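Local coordinates for glutathione reductase (Bartonella henselae, PDB 3O0H), which probably catalyses the NADPH-dependent reduction of glutathione disulfide to glutathione, passing electrons through its bound FAD and a redox-active disulfide, at residues I89-K94 with N400-S405; V195-G200 with T218-G223; A298-N303 with T315-H320; G372-S377 with V423-L428; R387-R392 with S473-N478. All coordinates share one frame; numbering follows the deposited sequence.

Contact 1. Residues I89-K94 with N400-S405; sequences IGFGWK and NVLSGS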
# COMPACT_ATOMS: atom_id res chain seq x y z
N ILE B 89 -6.69 10.59 18.53
CA ILE B 89 -7.71 11.18 19.43
C ILE B 89 -9.14 10.77 19.07
O ILE B 89 -9.94 10.40 19.93
CB ILE B 89 -7.56 12.74 19.51
CG1 ILE B 89 -6.13 13.08 19.99
CG2 ILE B 89 -8.61 13.34 20.48
CD1 ILE B 89 -5.85 14.52 20.15
N GLY B 90 -9.47 10.83 17.79
CA GLY B 90 -10.81 10.46 17.36
C GLY B 90 -11.15 9.00 17.65
O GLY B 90 -12.29 8.65 17.75
N PHE B 91 -10.14 8.15 17.82
CA PHE B 91 -10.35 6.74 18.14
C PHE B 91 -10.30 6.41 19.63
O PHE B 91 -10.28 5.23 20.00
CB PHE B 91 -9.30 5.91 17.41
CG PHE B 91 -9.51 5.86 15.93
CD1 PHE B 91 -10.28 4.86 15.36
CD2 PHE B 91 -8.95 6.81 15.09
CE1 PHE B 91 -10.46 4.79 14.00
CE2 PHE B 91 -9.14 6.75 13.71
CZ PHE B 91 -9.90 5.73 13.17
N GLY B 92 -10.26 7.44 20.47
CA GLY B 92 -10.31 7.26 21.92
C GLY B 92 -8.99 7.37 22.68
O GLY B 92 -8.95 7.13 23.91
N TRP B 93 -7.94 7.78 21.99
CA TRP B 93 -6.62 7.93 22.63
C TRP B 93 -6.39 9.34 23.19
O TRP B 93 -6.91 10.35 22.68
CB TRP B 93 -5.51 7.55 21.63
CG TRP B 93 -5.47 6.10 21.33
CD1 TRP B 93 -6.10 5.46 20.30
CD2 TRP B 93 -4.77 5.08 22.07
NE1 TRP B 93 -5.85 4.11 20.35
CE2 TRP B 93 -5.02 3.84 21.41
CE3 TRP B 93 -3.92 5.09 23.17
CZ2 TRP B 93 -4.46 2.63 21.83
CZ3 TRP B 93 -3.40 3.91 23.62
CH2 TRP B 93 -3.67 2.68 22.95
N LYS B 94 -5.64 9.41 24.27
CA LYS B 94 -5.06 10.68 24.70
C LYS B 94 -3.58 10.43 24.96
O LYS B 94 -3.17 9.31 25.20
CB LYS B 94 -5.78 11.20 25.95
CG LYS B 94 -5.61 10.33 27.19
CD LYS B 94 -6.52 10.75 28.38
CE LYS B 94 -6.18 9.97 29.67
NZ LYS B 94 -7.16 10.15 30.81
N ASN B 400 -9.77 8.85 8.41
CA ASN B 400 -9.82 10.29 8.65
C ASN B 400 -11.20 10.76 9.06
O ASN B 400 -11.30 11.73 9.79
CB ASN B 400 -9.28 11.06 7.45
CG ASN B 400 -7.84 10.71 7.14
OD1 ASN B 400 -7.14 10.12 7.97
ND2 ASN B 400 -7.39 11.07 5.97
N VAL B 401 -12.25 10.05 8.64
CA VAL B 401 -13.60 10.26 9.16
C VAL B 401 -13.63 10.46 10.65
O VAL B 401 -14.06 11.52 11.10
CB VAL B 401 -14.56 9.07 8.83
N LEU B 402 -13.18 9.46 11.42
CA LEU B 402 -13.17 9.55 12.89
C LEU B 402 -12.18 10.58 13.45
O LEU B 402 -12.46 11.27 14.44
CB LEU B 402 -12.88 8.17 13.52
CG LEU B 402 -14.10 7.45 14.12
CD1 LEU B 402 -15.17 7.26 13.06
CD2 LEU B 402 -13.72 6.12 14.76
N SER B 403 -11.02 10.66 12.81
CA SER B 403 -9.94 11.48 13.34
C SER B 403 -10.14 12.98 13.09
O SER B 403 -9.52 13.80 13.78
CB SER B 403 -8.59 11.00 12.77
OG SER B 403 -8.46 11.28 11.40
N GLY B 404 -11.00 13.35 12.14
CA GLY B 404 -11.25 14.77 11.86
C GLY B 404 -10.06 15.37 11.10
O GLY B 404 -9.82 16.57 11.14
N SER B 405 -9.30 14.52 10.45
CA SER B 405 -8.13 14.96 9.72
C SER B 405 -8.57 15.53 8.36
O SER B 405 -9.48 14.99 7.73
CB SER B 405 -7.17 13.78 9.51
OG SER B 405 -6.24 14.04 8.47
O HOH W 1 -8.31 12.82 15.98
O HOH W 2 -14.14 10.80 16.56

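Contact 2. Residues V195-G200 with T218-G223; sequences VIVGGG and TLLHRG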
# COMPACT_ATOMS: atom_id res chain seq x y z
N VAL B 195 14.95 27.90 5.48
CA VAL B 195 14.58 28.24 4.11
C VAL B 195 15.10 27.13 3.19
O VAL B 195 16.27 26.75 3.29
CB VAL B 195 15.13 29.60 3.67
CG1 VAL B 195 14.90 29.81 2.16
CG2 VAL B 195 14.52 30.75 4.48
N ILE B 196 14.22 26.58 2.35
CA ILE B 196 14.59 25.51 1.37
C ILE B 196 14.52 26.18 0.02
O ILE B 196 13.44 26.68 -0.34
CB ILE B 196 13.58 24.35 1.33
CG1 ILE B 196 13.25 23.74 2.71
CG2 ILE B 196 14.02 23.24 0.28
CD1 ILE B 196 14.40 23.31 3.45
N VAL B 197 15.62 26.20 -0.74
CA VAL B 197 15.64 26.77 -2.07
C VAL B 197 15.50 25.67 -3.14
O VAL B 197 16.46 24.94 -3.42
CB VAL B 197 16.94 27.57 -2.35
CG1 VAL B 197 16.85 28.30 -3.71
CG2 VAL B 197 17.25 28.53 -1.16
N GLY B 198 14.31 25.58 -3.73
CA GLY B 198 14.06 24.61 -4.80
C GLY B 198 12.79 23.83 -4.53
O GLY B 198 12.58 23.36 -3.44
N GLY B 199 11.92 23.76 -5.52
CA GLY B 199 10.64 23.07 -5.43
C GLY B 199 10.52 21.79 -6.25
O GLY B 199 9.42 21.39 -6.62
N GLY B 200 11.64 21.13 -6.49
CA GLY B 200 11.62 19.76 -6.98
C GLY B 200 11.41 18.80 -5.81
O GLY B 200 11.18 19.22 -4.68
N THR B 218 10.04 27.76 5.15
CA THR B 218 9.74 28.50 3.92
C THR B 218 10.40 27.81 2.72
O THR B 218 11.58 27.45 2.77
CB THR B 218 10.25 29.91 3.98
OG1 THR B 218 9.69 30.58 5.13
CG2 THR B 218 9.78 30.74 2.71
N LEU B 219 9.62 27.58 1.67
CA LEU B 219 10.16 26.97 0.45
C LEU B 219 10.12 28.04 -0.66
O LEU B 219 9.11 28.71 -0.85
CB LEU B 219 9.37 25.72 0.07
CG LEU B 219 9.95 24.92 -1.10
CD1 LEU B 219 9.59 23.43 -1.08
CD2 LEU B 219 9.46 25.55 -2.40
N LEU B 220 11.24 28.21 -1.37
CA LEU B 220 11.34 29.14 -2.47
C LEU B 220 11.39 28.33 -3.74
O LEU B 220 12.09 27.29 -3.83
CB LEU B 220 12.57 30.05 -2.36
CG LEU B 220 12.83 30.70 -0.98
CD1 LEU B 220 14.17 31.47 -0.89
CD2 LEU B 220 11.66 31.58 -0.64
N HIS B 221 10.65 28.80 -4.74
CA HIS B 221 10.63 28.16 -6.04
C HIS B 221 10.65 29.21 -7.14
O HIS B 221 9.88 30.21 -7.08
CB HIS B 221 9.38 27.30 -6.16
CG HIS B 221 9.25 26.62 -7.49
ND1 HIS B 221 10.11 25.63 -7.90
CD2 HIS B 221 8.36 26.78 -8.49
CE1 HIS B 221 9.76 25.21 -9.11
NE2 HIS B 221 8.70 25.89 -9.48
N ARG B 222 11.50 28.99 -8.16
CA ARG B 222 11.71 29.96 -9.26
C ARG B 222 10.52 30.14 -10.19
O ARG B 222 10.38 31.18 -10.81
CB ARG B 222 12.96 29.61 -10.09
N GLY B 223 9.67 29.11 -10.29
CA GLY B 223 8.53 29.17 -11.21
C GLY B 223 7.21 29.39 -10.48
O GLY B 223 7.19 30.00 -9.40

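Contact 3. Residues A298-N303 with T315-H320; sequences AGVKVN and TTNVSH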
# COMPACT_ATOMS: atom_id res chain seq x y z
N ALA B 298 40.97 9.47 -21.39
CA ALA B 298 40.49 8.19 -21.94
C ALA B 298 39.83 8.35 -23.27
O ALA B 298 39.55 7.35 -23.96
CB ALA B 298 39.54 7.54 -20.98
N GLY B 299 39.53 9.58 -23.67
CA GLY B 299 38.79 9.80 -24.91
C GLY B 299 37.29 9.52 -24.84
O GLY B 299 36.63 9.36 -25.88
N VAL B 300 36.73 9.54 -23.62
CA VAL B 300 35.31 9.22 -23.40
C VAL B 300 34.46 10.44 -23.66
O VAL B 300 34.70 11.51 -23.09
CB VAL B 300 35.05 8.67 -22.00
CG1 VAL B 300 33.53 8.69 -21.64
CG2 VAL B 300 35.69 7.25 -21.84
N LYS B 301 33.46 10.28 -24.50
CA LYS B 301 32.60 11.40 -24.89
C LYS B 301 31.58 11.77 -23.79
O LYS B 301 30.90 10.92 -23.21
CB LYS B 301 31.91 11.08 -26.23
CG LYS B 301 30.71 11.96 -26.60
CD LYS B 301 31.09 13.09 -27.47
CE LYS B 301 29.93 14.07 -27.66
NZ LYS B 301 30.47 15.30 -28.28
N VAL B 302 31.53 13.07 -23.51
CA VAL B 302 30.63 13.67 -22.57
C VAL B 302 29.83 14.75 -23.31
O VAL B 302 30.39 15.50 -24.07
CB VAL B 302 31.41 14.32 -21.43
CG1 VAL B 302 30.47 15.01 -20.44
CG2 VAL B 302 32.30 13.25 -20.74
N ASN B 303 28.53 14.81 -23.10
CA ASN B 303 27.69 15.72 -23.85
C ASN B 303 27.57 17.07 -23.17
O ASN B 303 28.17 17.28 -22.15
CB ASN B 303 26.28 15.12 -24.13
CG ASN B 303 25.43 14.97 -22.88
OD1 ASN B 303 25.69 15.52 -21.81
ND2 ASN B 303 24.36 14.21 -23.03
N THR B 315 27.71 1.02 -23.24
CA THR B 315 29.10 1.24 -23.69
C THR B 315 29.29 2.72 -24.04
O THR B 315 28.47 3.35 -24.74
CB THR B 315 29.45 0.45 -24.98
OG1 THR B 315 28.69 -0.77 -25.06
CG2 THR B 315 30.99 0.09 -25.04
N THR B 316 30.42 3.24 -23.61
CA THR B 316 30.91 4.53 -24.14
C THR B 316 31.40 4.38 -25.59
O THR B 316 31.35 3.29 -26.22
CB THR B 316 32.04 5.15 -23.24
OG1 THR B 316 33.28 4.47 -23.47
CG2 THR B 316 31.67 5.07 -21.70
N ASN B 317 31.89 5.49 -26.14
CA ASN B 317 32.58 5.47 -27.44
C ASN B 317 33.95 4.79 -27.41
O ASN B 317 34.55 4.63 -28.46
CB ASN B 317 32.69 6.88 -28.02
CG ASN B 317 33.59 7.80 -27.19
OD1 ASN B 317 33.52 7.82 -25.99
ND2 ASN B 317 34.45 8.54 -27.86
N VAL B 318 34.44 4.40 -26.24
CA VAL B 318 35.62 3.57 -26.10
C VAL B 318 35.18 2.17 -25.67
O VAL B 318 34.64 1.98 -24.58
CB VAL B 318 36.61 4.15 -25.06
CG1 VAL B 318 37.88 3.28 -24.96
CG2 VAL B 318 36.95 5.59 -25.46
N SER B 319 35.47 1.19 -26.54
CA SER B 319 34.80 -0.11 -26.52
C SER B 319 34.98 -0.92 -25.21
O SER B 319 34.18 -1.77 -24.94
CB SER B 319 35.20 -0.94 -27.76
OG SER B 319 36.58 -1.35 -27.68
N HIS B 320 36.01 -0.64 -24.42
CA HIS B 320 36.24 -1.30 -23.09
C HIS B 320 35.87 -0.42 -21.89
O HIS B 320 36.16 -0.76 -20.73
CB HIS B 320 37.71 -1.74 -22.96
CG HIS B 320 38.66 -0.60 -22.88
ND1 HIS B 320 39.13 0.05 -24.01
CD2 HIS B 320 39.21 0.04 -21.81
CE1 HIS B 320 39.93 1.04 -23.62
NE2 HIS B 320 39.98 1.06 -22.30

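Contact 4. Residues G372-S377 with V423-L428; sequences GTVGLS and VGAHVL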
# COMPACT_ATOMS: atom_id res chain seq x y z
N GLY B 372 2.68 9.30 -5.71
CA GLY B 372 3.11 8.25 -6.61
C GLY B 372 2.58 8.52 -8.01
O GLY B 372 1.43 8.98 -8.21
N THR B 373 3.41 8.22 -9.01
CA THR B 373 3.04 8.53 -10.39
C THR B 373 3.74 7.58 -11.38
O THR B 373 4.89 7.20 -11.18
CB THR B 373 3.35 10.00 -10.73
OG1 THR B 373 2.83 10.34 -12.04
CG2 THR B 373 4.86 10.28 -10.62
N VAL B 374 3.01 7.18 -12.39
CA VAL B 374 3.55 6.33 -13.48
C VAL B 374 2.87 6.71 -14.76
O VAL B 374 1.68 6.98 -14.80
CB VAL B 374 3.37 4.80 -13.14
CG1 VAL B 374 1.96 4.44 -12.81
CG2 VAL B 374 3.92 3.90 -14.24
N GLY B 375 3.63 6.74 -15.84
CA GLY B 375 3.08 7.06 -17.15
C GLY B 375 2.71 8.52 -17.31
O GLY B 375 3.25 9.39 -16.64
N LEU B 376 1.79 8.78 -18.22
CA LEU B 376 1.54 10.13 -18.69
C LEU B 376 0.62 10.93 -17.79
O LEU B 376 -0.46 10.48 -17.41
CB LEU B 376 0.92 10.10 -20.06
CG LEU B 376 1.78 9.48 -21.18
CD1 LEU B 376 0.96 9.40 -22.41
CD2 LEU B 376 3.13 10.25 -21.40
N SER B 377 1.06 12.15 -17.49
CA SER B 377 0.15 13.19 -16.94
C SER B 377 -1.05 13.40 -17.83
O SER B 377 -1.05 13.14 -19.04
CB SER B 377 0.89 14.51 -16.78
OG SER B 377 1.19 15.04 -18.09
N VAL B 423 -2.85 4.57 -19.61
CA VAL B 423 -1.57 5.14 -19.99
C VAL B 423 -0.92 6.02 -18.94
O VAL B 423 0.23 6.43 -19.11
CB VAL B 423 -1.69 5.96 -21.28
CG1 VAL B 423 -2.18 5.02 -22.45
CG2 VAL B 423 -2.61 7.17 -21.11
N GLY B 424 -1.65 6.34 -17.88
CA GLY B 424 -1.08 7.09 -16.76
C GLY B 424 -1.87 6.83 -15.48
O GLY B 424 -3.07 6.58 -15.54
N ALA B 425 -1.19 6.91 -14.33
CA ALA B 425 -1.84 6.74 -13.04
C ALA B 425 -1.08 7.59 -12.02
O ALA B 425 0.17 7.54 -11.94
CB ALA B 425 -1.85 5.23 -12.60
N HIS B 426 -1.85 8.33 -11.22
CA HIS B 426 -1.36 9.38 -10.33
C HIS B 426 -2.09 9.32 -9.00
O HIS B 426 -3.31 9.25 -8.97
CB HIS B 426 -1.55 10.74 -11.00
CG HIS B 426 -1.09 10.74 -12.42
ND1 HIS B 426 0.24 10.68 -12.76
CD2 HIS B 426 -1.79 10.67 -13.58
CE1 HIS B 426 0.35 10.62 -14.07
NE2 HIS B 426 -0.87 10.64 -14.60
N VAL B 427 -1.34 9.35 -7.90
CA VAL B 427 -1.88 9.08 -6.59
C VAL B 427 -1.24 10.09 -5.63
O VAL B 427 -0.03 10.34 -5.70
CB VAL B 427 -1.58 7.65 -6.12
CG1 VAL B 427 -2.19 7.33 -4.72
CG2 VAL B 427 -2.03 6.59 -7.12
N LEU B 428 -2.06 10.64 -4.76
CA LEU B 428 -1.58 11.51 -3.70
C LEU B 428 -2.32 11.17 -2.44
O LEU B 428 -3.55 11.14 -2.46
CB LEU B 428 -1.74 12.97 -4.09
CG LEU B 428 -1.47 13.95 -2.95
CD1 LEU B 428 -0.85 15.19 -3.53
CD2 LEU B 428 -2.72 14.26 -2.14

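Contact 5. Residues R387-R392 with S473-N478; sequences RVEIYR and SYVYEN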
# COMPACT_ATOMS: atom_id res chain seq x y z
N ARG B 387 -8.29 10.55 -28.16
CA ARG B 387 -9.31 10.47 -27.10
C ARG B 387 -8.72 9.99 -25.78
O ARG B 387 -8.08 8.94 -25.73
CB ARG B 387 -10.45 9.56 -27.51
CG ARG B 387 -11.64 9.58 -26.53
CD ARG B 387 -12.68 8.50 -26.89
NE ARG B 387 -13.72 8.32 -25.85
CZ ARG B 387 -14.91 8.93 -25.84
NH1 ARG B 387 -15.26 9.81 -26.79
NH2 ARG B 387 -15.77 8.67 -24.86
N VAL B 388 -8.94 10.78 -24.74
CA VAL B 388 -8.42 10.51 -23.41
C VAL B 388 -9.57 10.59 -22.41
O VAL B 388 -10.31 11.58 -22.35
CB VAL B 388 -7.32 11.52 -23.04
CG1 VAL B 388 -6.91 11.38 -21.53
CG2 VAL B 388 -6.13 11.37 -24.03
N GLU B 389 -9.77 9.49 -21.70
CA GLU B 389 -10.78 9.37 -20.68
C GLU B 389 -10.04 9.53 -19.33
O GLU B 389 -8.98 8.95 -19.12
CB GLU B 389 -11.43 7.99 -20.76
CG GLU B 389 -12.30 7.75 -22.01
CD GLU B 389 -12.76 6.30 -22.12
OE1 GLU B 389 -12.27 5.44 -21.36
OE2 GLU B 389 -13.57 6.02 -22.98
N ILE B 390 -10.61 10.35 -18.46
CA ILE B 390 -10.03 10.63 -17.14
C ILE B 390 -10.95 10.08 -16.04
O ILE B 390 -12.15 10.42 -15.98
CB ILE B 390 -9.87 12.13 -16.92
CG1 ILE B 390 -8.95 12.75 -17.99
CG2 ILE B 390 -9.35 12.40 -15.50
CD1 ILE B 390 -7.53 12.24 -17.92
N TYR B 391 -10.39 9.27 -15.17
CA TYR B 391 -11.11 8.72 -14.05
C TYR B 391 -10.41 9.26 -12.81
O TYR B 391 -9.27 8.89 -12.54
CB TYR B 391 -11.11 7.19 -14.05
CG TYR B 391 -11.77 6.62 -15.30
CD1 TYR B 391 -13.07 6.11 -15.27
CD2 TYR B 391 -11.07 6.55 -16.51
CE1 TYR B 391 -13.67 5.56 -16.43
CE2 TYR B 391 -11.66 6.00 -17.69
CZ TYR B 391 -12.96 5.52 -17.63
OH TYR B 391 -13.53 4.99 -18.75
N ARG B 392 -11.10 10.18 -12.13
CA ARG B 392 -10.53 11.00 -11.06
C ARG B 392 -11.38 10.91 -9.81
O ARG B 392 -12.62 11.06 -9.86
CB ARG B 392 -10.49 12.44 -11.53
CG ARG B 392 -9.76 13.42 -10.63
CD ARG B 392 -9.78 14.83 -11.24
NE ARG B 392 -8.99 15.80 -10.47
CZ ARG B 392 -9.40 16.39 -9.35
NH1 ARG B 392 -10.60 16.12 -8.83
NH2 ARG B 392 -8.62 17.27 -8.73
N SER B 473 -14.88 10.60 -15.25
CA SER B 473 -15.13 11.95 -14.72
C SER B 473 -15.37 12.92 -15.88
O SER B 473 -16.30 13.76 -15.88
CB SER B 473 -13.92 12.41 -13.88
OG SER B 473 -13.68 11.53 -12.79
N TYR B 474 -14.54 12.80 -16.91
CA TYR B 474 -14.75 13.54 -18.14
C TYR B 474 -13.84 12.98 -19.24
O TYR B 474 -13.04 12.08 -18.99
CB TYR B 474 -14.52 15.03 -17.93
CG TYR B 474 -13.24 15.34 -17.21
CD1 TYR B 474 -12.04 15.44 -17.91
CD2 TYR B 474 -13.22 15.54 -15.83
CE1 TYR B 474 -10.87 15.73 -17.28
CE2 TYR B 474 -12.04 15.83 -15.17
CZ TYR B 474 -10.86 15.91 -15.90
OH TYR B 474 -9.68 16.19 -15.28
N VAL B 475 -13.95 13.51 -20.45
CA VAL B 475 -13.23 12.94 -21.59
C VAL B 475 -12.72 14.06 -22.49
O VAL B 475 -13.38 15.09 -22.62
CB VAL B 475 -14.17 12.00 -22.41
CG1 VAL B 475 -13.59 11.63 -23.78
CG2 VAL B 475 -14.51 10.75 -21.62
N TYR B 476 -11.56 13.86 -23.10
CA TYR B 476 -11.06 14.75 -24.13
C TYR B 476 -11.17 14.07 -25.49
O TYR B 476 -10.94 12.88 -25.62
CB TYR B 476 -9.59 15.10 -23.90
CG TYR B 476 -9.28 15.86 -22.62
CD1 TYR B 476 -9.30 17.26 -22.59
CD2 TYR B 476 -8.93 15.18 -21.46
CE1 TYR B 476 -8.98 17.96 -21.41
CE2 TYR B 476 -8.62 15.87 -20.28
CZ TYR B 476 -8.64 17.24 -20.27
OH TYR B 476 -8.34 17.89 -19.12
N GLU B 477 -11.53 14.86 -26.49
CA GLU B 477 -11.43 14.45 -27.89
C GLU B 477 -10.63 15.55 -28.59
O GLU B 477 -10.98 16.72 -28.49
CB GLU B 477 -12.82 14.27 -28.53
N ASN B 478 -9.55 15.18 -29.26
CA ASN B 478 -8.69 16.12 -29.98
C ASN B 478 -8.30 17.30 -29.09
O ASN B 478 -8.43 18.46 -29.48
CB ASN B 478 -9.36 16.61 -31.28
CG ASN B 478 -9.46 15.51 -32.35
OD1 ASN B 478 -8.52 14.73 -32.56
ND2 ASN B 478 -10.59 15.46 -33.03

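Contact 1. Residues I89-K94 with N400-S405
F91 turns one face of its ring to L402. The CB of L402 sits 4.1 Å from the ring centroid in a CH-pi contact, displaced toward the rim, while the CD2 branch reaches F91 CE1 at 3.6 Å; the two side chains cross at about a right angle. CG of F91 stands anti to its own carbonyl carbon (chi1 -71°), which brings the ring against L402 near the end of helix 398-403. Beside this apolar patch the backbones come very close. G90 CA lies 3.5 Å from L402 O in a CA-H...O contact and 4.2 Å from S403 CA, an approach close enough to suit glycine, which has no side chain. Two waters complete the polar seam: one accepts from G90 N and donates to S403 O, the other donates to L402 O at 2.7 Å and to G90 O. Further out, Y77 and Y81 of the second subunit pack on F91, and E112 of that subunit touches L402. G92, with positive phi, takes the C-prime place of a Schellman motif ending helix 69-88, and G404 likewise leaves the helical conformation with positive phi. The contact is thus a meeting of two helix C-termini beside the dimer interface.

Contact 2. Residues V195-G200 with T218-G223
V195 and L220 make the closest side-chain contact, CG1 of the valine lying 3.5 Å from CD1 of the leucine. With chi1 at 171° this valine branch stands anti to the backbone N, beside the carbonyl carbon, and there it meets the leucine tip at a slant. V197 CG2 approaches the same CD1 more loosely, and T218 shares this face of the sheet. On the other face I196 and L219 are neighbours, their CB and CG 4.4 Å apart. The beta-branched V195, I196, V197 and T218 suit interior strands because they favour extended backbone, while the leucines fill the two faces without bringing in charge.

Three backbone hydrogen bonds join the parallel strands: I196 N to T218 O, L220 N to I196 O, and G198 N to L220 O at 2.8 Å. The last is the most bent, with 151° at the hydrogen, as the chain turns out of the strand. I196 O also receives a CA-H...O contact from L219.

Beyond the strands, glycine lets the chains stay close. G199 N lies near the edge of the H221 ring, 3.5 Å from ND1, where a residue without a side chain fits; G198 has backbone angles that favour glycine. G198 O is buried by the contact and has no partner in the model.

G198 and G200 fit the GxGxxG pattern of a Rossmann-type nucleotide-binding turn, consistent with the NADPH site of this family. Helix 201-212 connects the two strands in a beta-alpha-beta crossover, with strand 279-282 beyond 193-197 and strand 248-250 beyond 216-220.

Contact 3. Residues A298-N303 with T315-H320
N317, in the loop leading into strand 321-323, bonds through both ends of its amide to the backbone just after helix 295-298. ND2 donates to G299 O at 3.1 Å, nearly in line with that carbonyl, while OD1 accepts from K301 N at 2.9 Å, the donor standing well above the carbonyl plane of the amide. With chi1 at 66°, CG of N317 lies between its own backbone N and carbonyl carbon, which places the amide against residues 299-301. Asparagine suits this place because one short side chain offers both a donor and an acceptor. OD1 also lies 3.4 Å from V300 CA, and the CB of K301 packs against it while the rest of the lysine leads away.

The second segment is itself shaped by an ST turn: T316 OG1 accepts from V318 N at 3.0 Å and is also hydrogen-bonded to I321 O. This turn sets T316 and V318 against V300. The CG1 branch of V300 meets T316 CG2, and its CG2 branch meets V318 CG2 at 4.2 Å, both pairs crossing at about a right angle. V318 CG2 further rests 3.5 Å from A298 O. G299, the first residue past the helix, takes positive phi, a conformation that glycine adopts easily. V308, L295 and I321 pack round V300.

Contact 4. Residues G372-S377 with V423-L428
H426 is held at both ring nitrogens. ND1 is hydrogen-bonded to T373 OG1 at 2.7 Å, and either atom could be the donor; the hydroxyl lies in the ring plane, at the edge. NE2 donates to L376 O at 2.8 Å, again within the plane of the ring, although it comes to that carbonyl from above the carbonyl plane. With chi1 at -47°, CG of H426 stands anti to the carbonyl carbon, and the ring reaches across to the other strand. Two bonds on different edges should fix the rotation of the imidazole. Histidine suits the position because its two nitrogens can serve two partners at once.

Most backbone donors and acceptors here are satisfied across the antiparallel pair. G372 and V427 exchange bonds in both directions, V427 N to G372 O being 2.8 Å. V374 and A425 do the same, with V374 N to A425 O at 2.9 Å, and L376 N adds a nearly straight bond to V423 O (173°). T373-H426 and G375-G424 are the non-hydrogen-bonded pairs. At the latter the close backbones, with G375 CA and G424 CA 4.2 Å apart, leave little room for side chains, which suits glycine at both places. V423 and G424 form a classic beta bulge opposite V414. S377 OG caps D380 N, starting helix 378-384.

V374, A425 and V427 face helix 432-444, V374 CG1 touching A425 CB at 3.9 Å. T373 and H426 face L234 of helix 232-245, while strands 363-365 and 409-416 continue the sheet on either side.

Contact 5. Residues R387-R392 with S473-N478
I390 and Y474 form the tight part of the contact. They lie side by side, pointing the same way, and I390 CB stands over a face of the tyrosine ring in a CH-pi contact, 4.1 Å from its centroid, while CG1 comes within 3.6 Å of Y474 CE1. The ring can lie over the isoleucine because CG of Y474 takes the position between its backbone N and carbonyl carbon (chi1 49°). Y476 meets the same CG1 with its edge at CE2. Isoleucine suits the place, since CG1 touches both tyrosines and CG2 touches Y474.

The backbones are bonded throughout this region. Y476 N donates to V388 O at 2.7 Å, with V388 N returning a bond to Y476 O, and I390 N donates to Y474 O. S473 and Y474 form a classic beta bulge opposite I390: S473 N donates to I390 O at 2.8 Å, and the bond from Y474 N to the same oxygen is weak. S473 OG adds an acceptor for R392 N at 3.0 Å, a role suited to a small hydroxyl side chain.

The other face is more polar. V475 CG1 sits 3.6 Å from CZ of R387, over the centre of the guanidinium, and V475 CG2 touches E389 CG. R387 NE makes a long salt bridge to E389 OE2, while E389 OE1 is paired with R420. The solvent side lies at partly exposed R387, at S473 and toward N478, where the contact thins out.

E378 OE2 is hydrogen-bonded to both tyrosine hydroxyls, and R392 pairs with D233. The aromatic face therefore combines an apolar interior with E378 at the hydroxyl end, an arrangement that would probably favour an ionised carboxylate there.

How the contacts relate
From the N terminus, residues 89-94 open the longest loop, which contact 1 closes only at 400-405, joining the end of helix 69-88 to helix 398-403 beside the second subunit. Contacts 2 and 3 are nested within that loop and follow one another in series: contact 2 closes a beta-alpha-beta unit of the four-stranded parallel sheet, and contact 3 a short loop before strand 321-323. Contacts 4 and 5 lie in the antiparallel sheet of the dimerisation domain. They cross each other along the chain and each crosses contact 1, so the segments of contact 1 alternate in sequence with those of contacts 4 and 5. Centres of contacts 4 and 5 are about 15 Å apart, whereas those of contacts 1 and 3 are about 59 Å apart.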